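Local coordinates for cell division protein FtsZ 1 (Methanocaldococcus jannaschii, PDB 1W5B) that binds GTP, which it probably hydrolyses, and probably polymerises into the contractile Z ring that marks the division site and recruits other division proteins, at residues L160-E165 with I190-L195; F196-N201 with S272-V277; G230-D235 with I317-T322; G284-V289 with L334-G339. All blocks are in the same frame, centred on the assembly; numbering follows the deposited sequence.

Contact 1. Residues L160-E165 with I190-L195. With GTP (guanosine-5'-triphosphate), chain C.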
loop_
_atom_site.group_PDB
_atom_site.type_symbol
_atom_site.label_atom_id
_atom_site.label_comp_id
_atom_site.label_asym_id
_atom_site.label_seq_id
_atom_site.Cartn_x
_atom_site.Cartn_y
_atom_site.Cartn_z
ATOM N N LEU A 160 2.384 -7.797 -8.211
ATOM C CA LEU A 160 2.277 -9.052 -8.945
ATOM C C LEU A 160 3.657 -9.161 -9.589
ATOM O O LEU A 160 4.287 -8.146 -9.875
ATOM C CB LEU A 160 1.169 -8.964 -10.004
ATOM C CG LEU A 160 -0.227 -9.555 -9.711
ATOM C CD1 LEU A 160 -0.492 -9.711 -8.223
ATOM C CD2 LEU A 160 -1.276 -8.664 -10.348
ATOM N N PRO A 161 4.151 -10.384 -9.817
ATOM C CA PRO A 161 5.476 -10.562 -10.420
ATOM C C PRO A 161 5.614 -10.187 -11.892
ATOM O O PRO A 161 4.624 -10.077 -12.614
ATOM C CB PRO A 161 5.758 -12.039 -10.173
ATOM C CG PRO A 161 4.391 -12.649 -10.338
ATOM C CD PRO A 161 3.510 -11.686 -9.561
ATOM N N PHE A 162 6.861 -9.988 -12.316
ATOM C CA PHE A 162 7.178 -9.659 -13.702
ATOM C C PHE A 162 6.987 -10.930 -14.512
ATOM O O PHE A 162 7.171 -12.027 -13.993
ATOM C CB PHE A 162 8.637 -9.244 -13.841
ATOM C CG PHE A 162 8.958 -7.904 -13.265
ATOM C CD1 PHE A 162 8.651 -6.739 -13.964
ATOM C CD2 PHE A 162 9.648 -7.804 -12.064
ATOM C CE1 PHE A 162 9.038 -5.494 -13.480
ATOM C CE2 PHE A 162 10.039 -6.563 -11.567
ATOM C CZ PHE A 162 9.736 -5.406 -12.279
ATOM N N VAL A 163 6.642 -10.778 -15.783
ATOM C CA VAL A 163 6.440 -11.927 -16.657
ATOM C C VAL A 163 7.679 -12.817 -16.656
ATOM O O VAL A 163 7.580 -14.036 -16.573
ATOM C CB VAL A 163 6.140 -11.465 -18.105
ATOM C CG1 VAL A 163 6.096 -12.655 -19.041
ATOM C CG2 VAL A 163 4.806 -10.727 -18.147
ATOM N N MET A 164 8.847 -12.195 -16.733
ATOM C CA MET A 164 10.114 -12.924 -16.753
ATOM C C MET A 164 10.332 -13.839 -15.547
ATOM O O MET A 164 11.330 -14.561 -15.493
ATOM C CB MET A 164 11.278 -11.938 -16.836
ATOM C CG MET A 164 11.310 -10.963 -15.669
ATOM S SD MET A 164 12.778 -9.934 -15.615
ATOM C CE MET A 164 13.456 -10.425 -14.044
ATOM N N GLU A 165 9.424 -13.810 -14.577
ATOM C CA GLU A 165 9.580 -14.662 -13.399
ATOM C C GLU A 165 8.924 -16.035 -13.556
ATOM O O GLU A 165 9.018 -16.876 -12.663
ATOM C CB GLU A 165 9.028 -13.961 -12.150
ATOM C CG GLU A 165 9.817 -12.720 -11.734
ATOM C CD GLU A 165 9.391 -12.167 -10.381
ATOM O OE1 GLU A 165 9.565 -12.876 -9.372
ATOM O OE2 GLU A 165 8.887 -11.026 -10.322
ATOM N N ILE A 190 -0.377 -3.684 -7.533
ATOM C CA ILE A 190 0.561 -3.033 -8.452
ATOM C C ILE A 190 1.205 -4.097 -9.344
ATOM O O ILE A 190 1.972 -4.936 -8.864
ATOM C CB ILE A 190 1.681 -2.313 -7.672
ATOM C CG1 ILE A 190 1.069 -1.421 -6.598
ATOM C CG2 ILE A 190 2.537 -1.492 -8.624
ATOM C CD1 ILE A 190 2.089 -0.776 -5.651
ATOM N N PRO A 191 0.896 -4.080 -10.654
ATOM C CA PRO A 191 1.431 -5.039 -11.637
ATOM C C PRO A 191 2.852 -4.692 -12.042
ATOM O O PRO A 191 3.044 -3.851 -12.920
ATOM C CB PRO A 191 0.477 -4.904 -12.834
ATOM C CG PRO A 191 -0.703 -4.118 -12.305
ATOM C CD PRO A 191 -0.101 -3.200 -11.279
ATOM N N ASN A 192 3.844 -5.340 -11.432
ATOM C CA ASN A 192 5.245 -5.046 -11.750
ATOM C C ASN A 192 5.545 -5.021 -13.252
ATOM O O ASN A 192 6.320 -4.193 -13.720
ATOM C CB ASN A 192 6.171 -6.050 -11.061
ATOM C CG ASN A 192 6.563 -5.618 -9.654
ATOM O OD1 ASN A 192 7.130 -6.399 -8.887
ATOM N ND2 ASN A 192 6.269 -4.368 -9.313
ATOM N N GLU A 193 4.923 -5.921 -14.004
ATOM C CA GLU A 193 5.148 -5.992 -15.441
ATOM C C GLU A 193 4.865 -4.666 -16.156
ATOM O O GLU A 193 5.503 -4.351 -17.160
ATOM C CB GLU A 193 4.291 -7.109 -16.041
ATOM C CG GLU A 193 4.427 -7.287 -17.553
ATOM C CD GLU A 193 5.835 -7.662 -17.998
ATOM O OE1 GLU A 193 6.598 -8.247 -17.192
ATOM O OE2 GLU A 193 6.170 -7.386 -19.173
ATOM N N LYS A 194 3.923 -3.882 -15.635
ATOM C CA LYS A 194 3.596 -2.606 -16.264
ATOM C C LYS A 194 4.733 -1.602 -16.126
ATOM O O LYS A 194 4.766 -0.594 -16.831
ATOM C CB LYS A 194 2.313 -2.015 -15.673
ATOM C CG LYS A 194 1.109 -2.949 -15.703
ATOM C CD LYS A 194 0.758 -3.436 -17.101
ATOM C CE LYS A 194 0.251 -2.319 -17.987
ATOM N NZ LYS A 194 -0.357 -2.865 -19.236
ATOM N N LEU A 195 5.664 -1.873 -15.219
ATOM C CA LEU A 195 6.808 -0.984 -15.026
ATOM C C LEU A 195 7.621 -0.856 -16.328
ATOM O O LEU A 195 8.323 0.138 -16.536
ATOM C CB LEU A 195 7.715 -1.522 -13.912
ATOM C CG LEU A 195 7.570 -1.110 -12.435
ATOM C CD1 LEU A 195 6.383 -0.203 -12.197
ATOM C CD2 LEU A 195 7.464 -2.364 -11.596
HETATM P PG GTP C . 9.964 -17.352 -0.044
HETATM O O1G GTP C . 9.547 -18.497 -0.985
HETATM O O2G GTP C . 11.428 -16.916 -0.293
HETATM O O3G GTP C . 9.878 -17.789 1.429
HETATM O O3B GTP C . 8.883 -16.119 -0.304
HETATM P PB GTP C . 9.044 -14.494 -0.165
HETATM O O1B GTP C . 10.087 -14.083 0.774
HETATM O O2B GTP C . 7.626 -13.989 0.087
HETATM O O3A GTP C . 9.474 -13.976 -1.559
HETATM P PA GTP C . 10.040 -12.617 -2.019
HETATM O O1A GTP C . 11.527 -12.685 -2.112
HETATM O O2A GTP C . 9.439 -11.516 -1.265
HETATM O "O5'" GTP C . 9.531 -12.666 -3.563
HETATM C "C5'" GTP C . 8.150 -12.539 -3.922
HETATM C "C4'" GTP C . 8.028 -11.641 -5.137
HETATM O "O4'" GTP C . 8.497 -10.322 -4.790
HETATM C "C3'" GTP C . 8.915 -12.094 -6.304
HETATM O "O3'" GTP C . 8.198 -12.994 -7.130
HETATM C "C2'" GTP C . 9.183 -10.784 -7.050
HETATM O "O2'" GTP C . 8.064 -10.465 -7.866
HETATM C "C1'" GTP C . 9.197 -9.760 -5.899
HETATM N N9 GTP C . 10.535 -9.338 -5.462
HETATM C C8 GTP C . 11.598 -10.163 -5.082
HETATM N N7 GTP C . 12.585 -9.516 -4.498
HETATM C C5 GTP C . 12.200 -8.192 -4.568
HETATM C C6 GTP C . 12.820 -7.010 -4.090
HETATM O O6 GTP C . 13.974 -6.883 -3.695
HETATM N N1 GTP C . 12.037 -5.860 -4.306
HETATM C C2 GTP C . 10.791 -5.848 -4.922
HETATM N N2 GTP C . 10.266 -4.684 -5.185
HETATM N N3 GTP C . 10.155 -6.947 -5.282
HETATM C C4 GTP C . 10.870 -8.084 -5.051
HETATM O O HOH W 1 2.991 -7.980 -13.159
HETATM O O HOH W 2 9.307 -9.179 -17.342
#
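Phe162, Leu160 and Glu193 hold most of this buried contact. The Phe162 ring lies over Asn192, whose CB sits 3.6 Å from the ring centroid and only 5° off the normal, a CH-pi contact close to the middle of the face. Ring and amide planes are 24° apart, and Leu195 CD2 touches Phe162 CZ at 3.9 Å. Beyond the two segments, Phe208 meets the same ring edge-to-face.

Leu160 pairs in parallel with Pro191: its N donates to Ile190 O, and its O accepts from Asn192 N at 3.2 Å. Glu193 has CG anti to the backbone N (chi1 180°) and bends at chi2, which brings OE1 to Val163 N at 2.9 Å. That N-H comes from above the carboxylate plane, and a water joins the same oxygen to Met164 N.

On the nucleotide side, Glu165 OE2 accepts from Phe162 N and from GTP O2', the latter at 2.7 Å, while OE1 takes the bond from O3' at 2.6 Å; the backbone N-H of Phe162 thus helps to hold the carboxylate against the two ribose hydroxyls. Two neighbouring parallel strands running into loops at their C-terminal ends, with the nucleotide bound there, are characteristic of the Rossmann-like GTPase domain of FtsZ and tubulin.

Contact 2. Residues F196-N201 with S272-V277; sequences FEIVPN and SPLLDV
Glu197 and Pro273 bring the two backbones nearest, with CA atoms 6.4 Å apart, where a short, weakly bonded helical turn at 196-198 meets a type I beta turn from Ser272 to Leu275. The turn is closed by Leu275 N to Ser272 O at 3.0 Å and reinforced by an ST turn, in which Ser272 OG accepts from Leu274 N. Inverse gamma turns follow, centred on Leu275 (closed by a weak bond) and Asp276. No hydrogen bond crosses between the segments; the contact is a partly buried, largely apolar junction of the GTPase domain with the C-terminal domain of the FtsZ fold.

Pro273 presents its ring to the helical turn. The Glu197 side chain slides past it in the opposite direction, its CB 3.7 Å from Pro273 CB, and stays extended beyond CG with OE1 passing the same proline carbon. The other carboxylate oxygen, OE2, forms a salt bridge with Lys194, so the acid lies along the proline while its charge is paired with a lysine three residues earlier in the chain.

Ile198 crosses the proline ring obliquely and reaches on to Leu274, which also packs on Ile251 of strand 249-256. With CG1 beside the backbone N (chi1 -66°) and chi2 extended, the isoleucine directs its terminal methyl across the leucine side chain at about a right angle, and Ile198 CD1 stands 3.5 Å from Leu274 CD1, tighter than usual van der Waals contact.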
loop_
_atom_site.group_PDB
_atom_site.type_symbol
_atom_site.label_atom_id
_atom_site.label_comp_id
_atom_site.label_asym_id
_atom_site.label_seq_id
_atom_site.Cartn_x
_atom_site.Cartn_y
_atom_site.Cartn_z
ATOM N N PHE A 196 7.539 -1.865 -17.193
ATOM C CA PHE A 196 8.268 -1.826 -18.455
ATOM C C PHE A 196 7.612 -0.875 -19.454
ATOM O O PHE A 196 8.212 -0.517 -20.465
ATOM C CB PHE A 196 8.387 -3.226 -19.057
ATOM C CG PHE A 196 9.475 -4.052 -18.443
ATOM C CD1 PHE A 196 10.803 -3.648 -18.533
ATOM C CD2 PHE A 196 9.178 -5.231 -17.767
ATOM C CE1 PHE A 196 11.827 -4.410 -17.956
ATOM C CE2 PHE A 196 10.191 -6.001 -17.186
ATOM C CZ PHE A 196 11.517 -5.589 -17.280
ATOM N N GLU A 197 6.377 -0.476 -19.168
ATOM C CA GLU A 197 5.665 0.467 -20.021
ATOM C C GLU A 197 5.986 1.888 -19.569
ATOM O O GLU A 197 5.861 2.830 -20.345
ATOM C CB GLU A 197 4.156 0.220 -19.966
ATOM C CG GLU A 197 3.676 -0.869 -20.915
ATOM C CD GLU A 197 2.167 -1.021 -20.922
ATOM O OE1 GLU A 197 1.463 0.013 -20.932
ATOM O OE2 GLU A 197 1.681 -2.174 -20.929
ATOM N N ILE A 198 6.401 2.034 -18.312
ATOM C CA ILE A 198 6.766 3.340 -17.767
ATOM C C ILE A 198 8.203 3.685 -18.150
ATOM O O ILE A 198 8.521 4.843 -18.414
ATOM C CB ILE A 198 6.659 3.372 -16.228
ATOM C CG1 ILE A 198 5.199 3.220 -15.803
ATOM C CG2 ILE A 198 7.216 4.688 -15.691
ATOM C CD1 ILE A 198 4.998 3.266 -14.310
ATOM N N VAL A 199 9.068 2.675 -18.161
ATOM C CA VAL A 199 10.469 2.857 -18.529
ATOM C C VAL A 199 10.869 1.705 -19.455
ATOM O O VAL A 199 11.412 0.694 -19.015
ATOM C CB VAL A 199 11.375 2.896 -17.271
ATOM C CG1 VAL A 199 11.086 1.702 -16.380
ATOM C CG2 VAL A 199 12.839 2.918 -17.679
ATOM N N PRO A 200 10.595 1.854 -20.764
ATOM C CA PRO A 200 10.884 0.875 -21.821
ATOM C C PRO A 200 12.311 0.336 -21.879
ATOM O O PRO A 200 12.515 -0.863 -22.064
ATOM C CB PRO A 200 10.508 1.626 -23.098
ATOM C CG PRO A 200 9.434 2.556 -22.637
ATOM C CD PRO A 200 10.003 3.072 -21.344
ATOM N N ASN A 201 13.297 1.216 -21.735
ATOM C CA ASN A 201 14.691 0.792 -21.790
ATOM C C ASN A 201 15.259 0.491 -20.407
ATOM O O ASN A 201 16.442 0.720 -20.146
ATOM C CB ASN A 201 15.551 1.858 -22.476
ATOM C CG ASN A 201 15.389 3.230 -21.852
ATOM O OD1 ASN A 201 15.375 3.371 -20.628
ATOM N ND2 ASN A 201 15.280 4.252 -22.692
ATOM N N SER A 272 -1.171 6.537 -16.202
ATOM C CA SER A 272 -0.175 5.559 -15.781
ATOM C C SER A 272 -0.513 4.118 -16.145
ATOM O O SER A 272 -1.656 3.676 -16.005
ATOM C CB SER A 272 0.047 5.659 -14.266
ATOM O OG SER A 272 0.950 4.665 -13.813
ATOM N N PRO A 273 0.477 3.369 -16.650
ATOM C CA PRO A 273 0.189 1.975 -16.998
ATOM C C PRO A 273 -0.074 1.144 -15.744
ATOM O O PRO A 273 -0.641 0.051 -15.816
ATOM C CB PRO A 273 1.443 1.524 -17.762
ATOM C CG PRO A 273 2.500 2.508 -17.365
ATOM C CD PRO A 273 1.754 3.810 -17.237
ATOM N N LEU A 274 0.339 1.661 -14.591
ATOM C CA LEU A 274 0.107 0.950 -13.336
ATOM C C LEU A 274 -1.399 0.898 -13.081
ATOM O O LEU A 274 -1.908 -0.036 -12.470
ATOM C CB LEU A 274 0.810 1.668 -12.183
ATOM C CG LEU A 274 2.191 1.173 -11.748
ATOM C CD1 LEU A 274 3.023 0.765 -12.930
ATOM C CD2 LEU A 274 2.877 2.278 -10.944
ATOM N N LEU A 275 -2.100 1.914 -13.573
ATOM C CA LEU A 275 -3.546 2.014 -13.429
ATOM C C LEU A 275 -4.180 1.296 -14.619
ATOM O O LEU A 275 -4.906 1.895 -15.413
ATOM C CB LEU A 275 -3.946 3.488 -13.413
ATOM C CG LEU A 275 -5.367 3.862 -13.001
ATOM C CD1 LEU A 275 -5.662 3.328 -11.601
ATOM C CD2 LEU A 275 -5.501 5.376 -13.044
ATOM N N ASP A 276 -3.899 0.001 -14.726
ATOM C CA ASP A 276 -4.397 -0.814 -15.826
ATOM C C ASP A 276 -5.847 -1.278 -15.660
ATOM O O ASP A 276 -6.113 -2.449 -15.394
ATOM C CB ASP A 276 -3.474 -2.019 -16.009
ATOM C CG ASP A 276 -3.811 -2.828 -17.237
ATOM O OD1 ASP A 276 -4.286 -2.233 -18.232
ATOM O OD2 ASP A 276 -3.585 -4.056 -17.208
ATOM N N VAL A 277 -6.779 -0.353 -15.845
ATOM C CA VAL A 277 -8.197 -0.654 -15.703
ATOM C C VAL A 277 -9.012 0.568 -16.104
ATOM O O VAL A 277 -8.490 1.685 -16.154
ATOM C CB VAL A 277 -8.543 -1.013 -14.231
ATOM C CG1 VAL A 277 -8.200 0.158 -13.315
ATOM C CG2 VAL A 277 -10.019 -1.354 -14.098
#

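Contact 3. Residues G230-D235 with I317-T322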
loop_
_atom_site.group_PDB
_atom_site.type_symbol
_atom_site.label_atom_id
_atom_site.label_comp_id
_atom_site.label_asym_id
_atom_site.label_seq_id
_atom_site.Cartn_x
_atom_site.Cartn_y
_atom_site.Cartn_z
ATOM N N GLY A 230 -0.512 18.587 6.297
ATOM C CA GLY A 230 -0.394 19.155 4.969
ATOM C C GLY A 230 -1.115 20.475 4.846
ATOM O O GLY A 230 -1.508 21.071 5.854
ATOM N N LEU A 231 -1.286 20.933 3.609
ATOM C CA LEU A 231 -1.954 22.203 3.345
ATOM C C LEU A 231 -3.441 22.121 3.634
ATOM O O LEU A 231 -4.144 23.132 3.596
ATOM C CB LEU A 231 -1.725 22.638 1.893
ATOM C CG LEU A 231 -0.257 22.830 1.497
ATOM C CD1 LEU A 231 -0.183 23.429 0.105
ATOM C CD2 LEU A 231 0.443 23.736 2.502
ATOM N N ILE A 232 -3.917 20.911 3.912
ATOM C CA ILE A 232 -5.321 20.699 4.239
ATOM C C ILE A 232 -5.458 19.454 5.102
ATOM O O ILE A 232 -4.756 18.462 4.898
ATOM C CB ILE A 232 -6.186 20.546 2.973
ATOM C CG1 ILE A 232 -7.665 20.540 3.364
ATOM C CG2 ILE A 232 -5.827 19.260 2.239
ATOM C CD1 ILE A 232 -8.608 20.631 2.190
ATOM N N ASN A 233 -6.357 19.509 6.076
ATOM C CA ASN A 233 -6.561 18.381 6.966
ATOM C C ASN A 233 -7.215 17.186 6.288
ATOM O O ASN A 233 -8.153 17.334 5.505
ATOM C CB ASN A 233 -7.425 18.788 8.154
ATOM C CG ASN A 233 -7.684 17.633 9.096
ATOM O OD1 ASN A 233 -6.761 17.103 9.715
ATOM N ND2 ASN A 233 -8.941 17.224 9.202
ATOM N N VAL A 234 -6.702 15.999 6.589
ATOM C CA VAL A 234 -7.263 14.770 6.056
ATOM C C VAL A 234 -7.900 14.108 7.274
ATOM O O VAL A 234 -7.223 13.776 8.239
ATOM C CB VAL A 234 -6.175 13.844 5.450
ATOM C CG1 VAL A 234 -6.788 12.511 5.075
ATOM C CG2 VAL A 234 -5.568 14.489 4.204
ATOM N N ASP A 235 -9.212 13.949 7.231
ATOM C CA ASP A 235 -9.948 13.362 8.332
ATOM C C ASP A 235 -9.883 11.849 8.286
ATOM O O ASP A 235 -10.244 11.235 7.283
ATOM C CB ASP A 235 -11.401 13.828 8.272
ATOM C CG ASP A 235 -12.257 13.194 9.337
ATOM O OD1 ASP A 235 -12.013 13.455 10.531
ATOM O OD2 ASP A 235 -13.173 12.428 8.973
ATOM N N ILE A 317 -14.096 11.169 -2.976
ATOM C CA ILE A 317 -12.685 11.462 -3.160
ATOM C C ILE A 317 -12.039 12.064 -1.921
ATOM O O ILE A 317 -12.430 13.140 -1.472
ATOM C CB ILE A 317 -12.498 12.452 -4.333
ATOM C CG1 ILE A 317 -13.120 11.871 -5.605
ATOM C CG2 ILE A 317 -11.028 12.759 -4.527
ATOM C CD1 ILE A 317 -13.189 12.850 -6.768
ATOM N N ILE A 318 -11.055 11.363 -1.369
ATOM C CA ILE A 318 -10.325 11.852 -0.208
ATOM C C ILE A 318 -8.998 12.374 -0.748
ATOM O O ILE A 318 -8.323 11.675 -1.493
ATOM C CB ILE A 318 -10.031 10.723 0.786
ATOM C CG1 ILE A 318 -11.338 10.089 1.260
ATOM C CG2 ILE A 318 -9.252 11.267 1.965
ATOM C CD1 ILE A 318 -12.284 11.062 1.913
ATOM N N TRP A 319 -8.620 13.594 -0.394
ATOM C CA TRP A 319 -7.367 14.132 -0.905
ATOM C C TRP A 319 -6.582 14.937 0.109
ATOM O O TRP A 319 -7.140 15.484 1.055
ATOM C CB TRP A 319 -7.623 15.011 -2.127
ATOM C CG TRP A 319 -8.453 16.217 -1.827
ATOM C CD1 TRP A 319 -9.801 16.255 -1.617
ATOM C CD2 TRP A 319 -7.987 17.565 -1.690
ATOM N NE1 TRP A 319 -10.207 17.545 -1.360
ATOM C CE2 TRP A 319 -9.114 18.369 -1.400
ATOM C CE3 TRP A 319 -6.729 18.173 -1.788
ATOM C CZ2 TRP A 319 -9.018 19.754 -1.204
ATOM C CZ3 TRP A 319 -6.633 19.554 -1.592
ATOM C CH2 TRP A 319 -7.774 20.325 -1.305
ATOM N N GLY A 320 -5.275 15.013 -0.112
ATOM C CA GLY A 320 -4.405 15.762 0.771
ATOM C C GLY A 320 -3.242 16.322 -0.022
ATOM O O GLY A 320 -2.990 15.896 -1.149
ATOM N N ALA A 321 -2.534 17.281 0.562
ATOM C CA ALA A 321 -1.395 17.909 -0.090
ATOM C C ALA A 321 -0.360 18.202 0.982
ATOM O O ALA A 321 -0.613 18.965 1.910
ATOM C CB ALA A 321 -1.826 19.208 -0.779
ATOM N N THR A 322 0.810 17.593 0.849
ATOM C CA THR A 322 1.855 17.792 1.830
ATOM C C THR A 322 3.130 18.284 1.171
ATOM O O THR A 322 3.288 18.225 -0.050
ATOM C CB THR A 322 2.142 16.481 2.605
ATOM O OG1 THR A 322 2.670 15.493 1.712
ATOM C CG2 THR A 322 0.857 15.943 3.226
HETATM O O HOH W 3 -2.964 17.223 3.444
HETATM O O HOH W 4 -8.860 16.982 2.514
#
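Ile232 and Trp319 cross at about a right angle, the isoleucine meeting the six-membered ring through two branches. Its CG2 lies over one face, 4.3 Å from the ring centroid and 24° off the normal, in a CH-pi contact, while CD1 reaches Trp319 CZ2 at 3.5 Å. Trp319 CG stands between its own backbone N and carbonyl carbon (chi1 63°), and this rotation swings the indole toward the 230-235 loop.

The loop runs beside strand 316-323, an outermost strand of the mixed four-stranded sheet of the FtsZ C-terminal domain, and leads into helix 236-243. One direct hydrogen bond joins them, Leu231 N to Ala321 O at 2.7 Å, nearly along the C=O axis. Two waters bridge further on: one accepts from Ala321 N and probably donates to Ile232 O, the other donates to both Asn233 O and Trp319 O.

Val234 places CG2 3.8 Å from Gly320 CA, where the strand has no side chain, and its side chain lies obliquely to that of Ile318, CG1 4.2 Å from Ile318 CG2.

Contact 4. Residues G284-V289 with L334-G339; sequences GALIHV and LLVITG
His288 and Leu334 exchange two nearly straight backbone hydrogen bonds, His288 N to Leu334 O at 2.9 Å and Leu334 N to His288 O at 3.0 Å. Leu286 N donates to Val336 O, whereas the return bond from Val336 N is weak. At the other end Gly284 O receives Thr338 N at 3.1 Å, together with a weak bond from Thr338 OG1. Between these pairs, Ala285 CA makes a CA-H...O contact with Val336 O.

Side chains alternate across the sheet. Leu286 CB meets Val336 CB at 4.0 Å on the face that carries His288, whose ring turns from the partner strand, ND1 bonded to Gly221 O and NE2 to Thr322 OG1, so both its nitrogens are satisfied. On the other face Ile287 and Leu335 lie side by side, CG2 of the isoleucine 3.9 Å from CD1 of the leucine, under helix 297-308. Helix 207-227 packs on the His288 face. These antiparallel strands, 167° apart in direction, form the centre of the mixed sheet characteristic of the FtsZ C-terminal domain.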
loop_
_atom_site.group_PDB
_atom_site.type_symbol
_atom_site.label_atom_id
_atom_site.label_comp_id
_atom_site.label_asym_id
_atom_site.label_seq_id
_atom_site.Cartn_x
_atom_site.Cartn_y
_atom_site.Cartn_z
ATOM N N GLY A 284 -14.486 5.369 -5.824
ATOM C CA GLY A 284 -13.812 6.376 -5.031
ATOM C C GLY A 284 -12.332 6.498 -5.329
ATOM O O GLY A 284 -11.772 5.761 -6.147
ATOM N N ALA A 285 -11.685 7.435 -4.654
ATOM C CA ALA A 285 -10.265 7.635 -4.869
ATOM C C ALA A 285 -9.607 8.346 -3.707
ATOM O O ALA A 285 -10.245 9.084 -2.961
ATOM C CB ALA A 285 -10.040 8.429 -6.157
ATOM N N LEU A 286 -8.317 8.092 -3.559
ATOM C CA LEU A 286 -7.508 8.717 -2.532
ATOM C C LEU A 286 -6.437 9.440 -3.337
ATOM O O LEU A 286 -5.737 8.822 -4.142
ATOM C CB LEU A 286 -6.883 7.649 -1.630
ATOM C CG LEU A 286 -7.872 6.839 -0.787
ATOM C CD1 LEU A 286 -7.249 5.523 -0.370
ATOM C CD2 LEU A 286 -8.273 7.645 0.429
ATOM N N ILE A 287 -6.325 10.750 -3.144
ATOM C CA ILE A 287 -5.345 11.528 -3.883
ATOM C C ILE A 287 -4.346 12.182 -2.955
ATOM O O ILE A 287 -4.724 12.896 -2.040
ATOM C CB ILE A 287 -6.016 12.648 -4.703
ATOM C CG1 ILE A 287 -7.102 12.068 -5.610
ATOM C CG2 ILE A 287 -4.970 13.359 -5.559
ATOM C CD1 ILE A 287 -7.947 13.135 -6.299
ATOM N N HIS A 288 -3.063 11.935 -3.183
ATOM C CA HIS A 288 -2.057 12.568 -2.362
ATOM C C HIS A 288 -1.136 13.420 -3.229
ATOM O O HIS A 288 -0.392 12.905 -4.055
ATOM C CB HIS A 288 -1.240 11.523 -1.597
ATOM C CG HIS A 288 -0.366 12.110 -0.531
ATOM N ND1 HIS A 288 0.367 11.335 0.342
ATOM C CD2 HIS A 288 -0.101 13.397 -0.204
ATOM C CE1 HIS A 288 1.047 12.118 1.159
ATOM N NE2 HIS A 288 0.781 13.375 0.850
ATOM N N VAL A 289 -1.188 14.730 -3.033
ATOM C CA VAL A 289 -0.333 15.632 -3.794
ATOM C C VAL A 289 0.858 15.988 -2.917
ATOM O O VAL A 289 0.688 16.411 -1.778
ATOM C CB VAL A 289 -1.082 16.928 -4.185
ATOM C CG1 VAL A 289 -0.195 17.797 -5.052
ATOM C CG2 VAL A 289 -2.363 16.581 -4.920
ATOM N N LEU A 334 0.063 10.893 -6.197
ATOM C CA LEU A 334 -0.241 9.481 -5.992
ATOM C C LEU A 334 -1.752 9.383 -6.093
ATOM O O LEU A 334 -2.476 10.102 -5.411
ATOM C CB LEU A 334 0.193 8.994 -4.604
ATOM C CG LEU A 334 -0.308 7.585 -4.244
ATOM C CD1 LEU A 334 0.326 6.558 -5.176
ATOM C CD2 LEU A 334 0.034 7.265 -2.786
ATOM N N LEU A 335 -2.215 8.495 -6.954
ATOM C CA LEU A 335 -3.631 8.276 -7.172
ATOM C C LEU A 335 -3.916 6.833 -6.784
ATOM O O LEU A 335 -3.122 5.947 -7.078
ATOM C CB LEU A 335 -3.951 8.462 -8.656
ATOM C CG LEU A 335 -4.777 9.622 -9.207
ATOM C CD1 LEU A 335 -4.377 10.949 -8.595
ATOM C CD2 LEU A 335 -4.589 9.633 -10.722
ATOM N N VAL A 336 -5.041 6.601 -6.118
ATOM C CA VAL A 336 -5.448 5.256 -5.725
ATOM C C VAL A 336 -6.935 5.158 -6.051
ATOM O O VAL A 336 -7.765 5.758 -5.372
ATOM C CB VAL A 336 -5.228 5.003 -4.209
ATOM C CG1 VAL A 336 -5.733 3.612 -3.837
ATOM C CG2 VAL A 336 -3.743 5.124 -3.866
ATOM N N ILE A 337 -7.261 4.423 -7.110
ATOM C CA ILE A 337 -8.644 4.262 -7.531
ATOM C C ILE A 337 -9.195 2.971 -6.943
ATOM O O ILE A 337 -8.653 1.884 -7.169
ATOM C CB ILE A 337 -8.753 4.268 -9.083
ATOM C CG1 ILE A 337 -8.689 5.704 -9.612
ATOM C CG2 ILE A 337 -10.065 3.671 -9.518
ATOM C CD1 ILE A 337 -7.505 6.496 -9.140
ATOM N N THR A 338 -10.279 3.101 -6.184
ATOM C CA THR A 338 -10.885 1.959 -5.512
ATOM C C THR A 338 -12.184 1.482 -6.144
ATOM O O THR A 338 -12.802 2.192 -6.934
ATOM C CB THR A 338 -11.169 2.304 -4.040
ATOM O OG1 THR A 338 -12.113 3.383 -3.976
ATOM C CG2 THR A 338 -9.898 2.730 -3.350
ATOM N N GLY A 339 -12.589 0.268 -5.779
ATOM C CA GLY A 339 -13.819 -0.305 -6.293
ATOM C C GLY A 339 -13.800 -0.665 -7.766
ATOM O O GLY A 339 -14.829 -0.579 -8.436
#

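Contacts 1 and 4 are buried, contacts 2 and 3 only partly so. Contact 1 belongs to the parallel sheet of the GTPase domain and combines backbone pairing with ligand chemistry, whereas contact 4 is regular antiparallel pairing in the C-terminal domain, away from the nucleotide. Contact 3 reaches the same mixed sheet as contact 4, strand 316-323 lying next to 284-291, but there a loop is joined to it partly through water. Contact 2 is largely apolar packing between the domains and touches contacts 1 and 4: Leu195 CD1 meets Leu274 CD1 at 3.6 Å, and Leu275 packs on Ile337. Contacts 1 and 3 have centres about 31 Å apart, on opposite sides of the chain's centre.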